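Local coordinates for vacuolar protein sorting 29 (Cryptosporidium parvum, PDB 2A22) that probably serves in protein transport as the VPS29 subunit of a retromer-type sorting complex, built on a calcineurin-like phosphoesterase fold, at residues A[185-190]-A[194-199]. Numbering follows the deposited sequence.
Sequences MLMALQ and VVLYVY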
loop_
_atom_site.group_PDB
_atom_site.type_symbol
_atom_site.label_atom_id
_atom_site.label_comp_id
_atom_site.label_asym_id
_atom_site.label_seq_id
_atom_site.Cartn_x
_atom_site.Cartn_y
_atom_site.Cartn_z
ATOM N N MET A 185 2.711 5.150 3.094
ATOM C CA MET A 185 2.312 5.213 4.496
ATOM C C MET A 185 3.102 4.226 5.343
ATOM O O MET A 185 3.471 3.135 4.891
ATOM C CB MET A 185 0.829 4.906 4.645
ATOM C CG MET A 185 -0.059 5.919 3.964
ATOM S SD MET A 185 -1.731 5.327 3.976
ATOM C CE MET A 185 -2.538 6.745 3.246
ATOM N N LEU A 186 3.363 4.619 6.577
ATOM C CA LEU A 186 3.892 3.684 7.553
ATOM C C LEU A 186 2.901 3.675 8.699
ATOM O O LEU A 186 2.563 4.728 9.227
ATOM C CB LEU A 186 5.309 4.067 7.976
ATOM C CG LEU A 186 6.435 3.720 6.984
ATOM C CD1 LEU A 186 7.709 4.510 7.279
ATOM C CD2 LEU A 186 6.743 2.230 7.053
ATOM N N MET A 187 2.382 2.490 9.027
ATOM C CA MET A 187 1.285 2.344 9.990
ATOM C C MET A 187 1.791 1.555 11.199
ATOM O O MET A 187 2.146 0.360 11.072
ATOM C CB MET A 187 0.097 1.600 9.324
ATOM C CG MET A 187 -1.140 1.392 10.236
ATOM S SD MET A 187 -2.544 0.674 9.370
ATOM C CE MET A 187 -3.545 2.102 9.193
ATOM N N ALA A 188 1.840 2.202 12.364
ATOM C CA ALA A 188 2.263 1.508 13.585
ATOM C C ALA A 188 1.021 0.940 14.255
ATOM O O ALA A 188 0.069 1.676 14.552
ATOM C CB ALA A 188 2.980 2.441 14.547
ATOM N N LEU A 189 1.047 -0.368 14.485
ATOM C CA LEU A 189 -0.002 -1.023 15.216
ATOM C C LEU A 189 0.522 -1.501 16.565
ATOM O O LEU A 189 1.542 -2.218 16.645
ATOM C CB LEU A 189 -0.561 -2.185 14.389
ATOM C CG LEU A 189 -1.134 -1.844 13.001
ATOM C CD1 LEU A 189 -1.374 -3.132 12.220
ATOM C CD2 LEU A 189 -2.423 -1.045 13.093
ATOM N N GLN A 190 -0.152 -1.086 17.628
ATOM C CA GLN A 190 0.259 -1.495 18.962
ATOM C C GLN A 190 -0.976 -1.759 19.789
ATOM O O GLN A 190 -1.724 -0.834 20.094
ATOM C CB GLN A 190 1.159 -0.436 19.635
ATOM C CG GLN A 190 2.437 -0.199 18.873
ATOM C CD GLN A 190 3.368 0.847 19.506
ATOM O OE1 GLN A 190 3.002 1.555 20.445
ATOM N NE2 GLN A 190 4.573 0.977 18.933
ATOM N N VAL A 194 -3.701 2.422 16.472
ATOM C CA VAL A 194 -3.159 2.647 15.152
ATOM C C VAL A 194 -2.627 4.076 15.124
ATOM O O VAL A 194 -3.379 5.012 15.387
ATOM C CB VAL A 194 -4.267 2.559 14.124
ATOM C CG1 VAL A 194 -3.680 2.717 12.704
ATOM C CG2 VAL A 194 -5.047 1.239 14.325
ATOM N N VAL A 195 -1.341 4.224 14.829
ATOM C CA VAL A 195 -0.773 5.513 14.517
ATOM C C VAL A 195 -0.267 5.451 13.082
ATOM O O VAL A 195 0.661 4.681 12.754
ATOM C CB VAL A 195 0.404 5.917 15.445
ATOM C CG1 VAL A 195 0.900 7.338 15.055
ATOM C CG2 VAL A 195 -0.021 5.882 16.920
ATOM N N LEU A 196 -0.883 6.263 12.234
ATOM C CA LEU A 196 -0.621 6.220 10.815
ATOM C C LEU A 196 0.203 7.428 10.393
ATOM O O LEU A 196 -0.248 8.558 10.553
ATOM C CB LEU A 196 -1.934 6.279 10.046
ATOM C CG LEU A 196 -1.789 6.156 8.526
ATOM C CD1 LEU A 196 -1.307 4.731 8.131
ATOM C CD2 LEU A 196 -3.117 6.462 7.855
ATOM N N TYR A 197 1.374 7.177 9.806
ATOM C CA TYR A 197 2.167 8.232 9.176
ATOM C C TYR A 197 2.066 8.212 7.653
ATOM O O TYR A 197 2.362 7.212 7.008
ATOM C CB TYR A 197 3.609 8.090 9.610
ATOM C CG TYR A 197 3.762 8.218 11.107
ATOM C CD1 TYR A 197 3.719 9.482 11.726
ATOM C CD2 TYR A 197 3.935 7.084 11.915
ATOM C CE1 TYR A 197 3.851 9.617 13.134
ATOM C CE2 TYR A 197 4.087 7.210 13.313
ATOM C CZ TYR A 197 4.043 8.481 13.915
ATOM O OH TYR A 197 4.178 8.620 15.300
ATOM N N VAL A 198 1.619 9.328 7.093
ATOM C CA VAL A 198 1.418 9.459 5.677
ATOM C C VAL A 198 2.522 10.342 5.091
ATOM O O VAL A 198 2.636 11.526 5.443
ATOM C CB VAL A 198 0.025 10.079 5.403
ATOM C CG1 VAL A 198 -0.180 10.351 3.901
ATOM C CG2 VAL A 198 -1.086 9.152 5.949
ATOM N N TYR A 199 3.330 9.773 4.199
ATOM C CA TYR A 199 4.465 10.530 3.596
ATOM C C TYR A 199 4.130 10.967 2.169
ATOM O O TYR A 199 3.588 10.187 1.412
ATOM C CB TYR A 199 5.756 9.703 3.592
ATOM C CG TYR A 199 6.248 9.433 4.997
ATOM C CD1 TYR A 199 7.181 10.259 5.589
ATOM C CD2 TYR A 199 5.726 8.383 5.748
ATOM C CE1 TYR A 199 7.613 10.034 6.904
ATOM C CE2 TYR A 199 6.160 8.141 7.039
ATOM C CZ TYR A 199 7.083 8.989 7.616
ATOM O OH TYR A 199 7.482 8.768 8.896
#
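The beta hairpin of strands 183-190 and 193-202 sets Leu-186 opposite Tyr-197 and Ala-188 opposite Val-195, both antiparallel hydrogen-bonded pairs. Leu-186 N gives its hydrogen to Tyr-197 O at 2.8 Å, and Tyr-197 N returns the bond to Leu-186 O. Ala-188 and Val-195 repeat the exchange, with Ala-188 N 2.8 Å from Val-195 O. Between these rungs, Met-187 and Leu-196 form a non-hydrogen-bonded pair with CA atoms 4.4 Å apart.

Met-185, Met-187, Leu-189, Val-194, Leu-196 and Val-198 share one face of the ribbon. Met-187 turns its CG away from the backbone N, and the bend at the thioether (chi3 -104°) brings its methyl CE against two partners, 3.6 Å from both Val-194 CG1 and Leu-196 CD1. Met-185 instead runs out extended alongside Val-198, its CE 3.9 Å from Val-198 CG2. At the turn end, Leu-189 CD2 lies beside Val-194 CG2 at 3.7 Å. Leu-164 of strand 161-165 packs against Met-185, Met-187 and Leu-196, and Leu-162 against Met-187, which joins this face to the second sheet.

The other face is more open: Leu-186 CD1 comes obliquely to Tyr-199 CE2 at 4.0 Å, while Leu-186 O lies at the edge of the Tyr-197 ring, near its plane. Strands 26-31 and 205-214 flank the hairpin, whose apolar face contributes to the core between the two sheets, as in the alpha-beta-beta-alpha sandwich of calcineurin-like phosphoesterases.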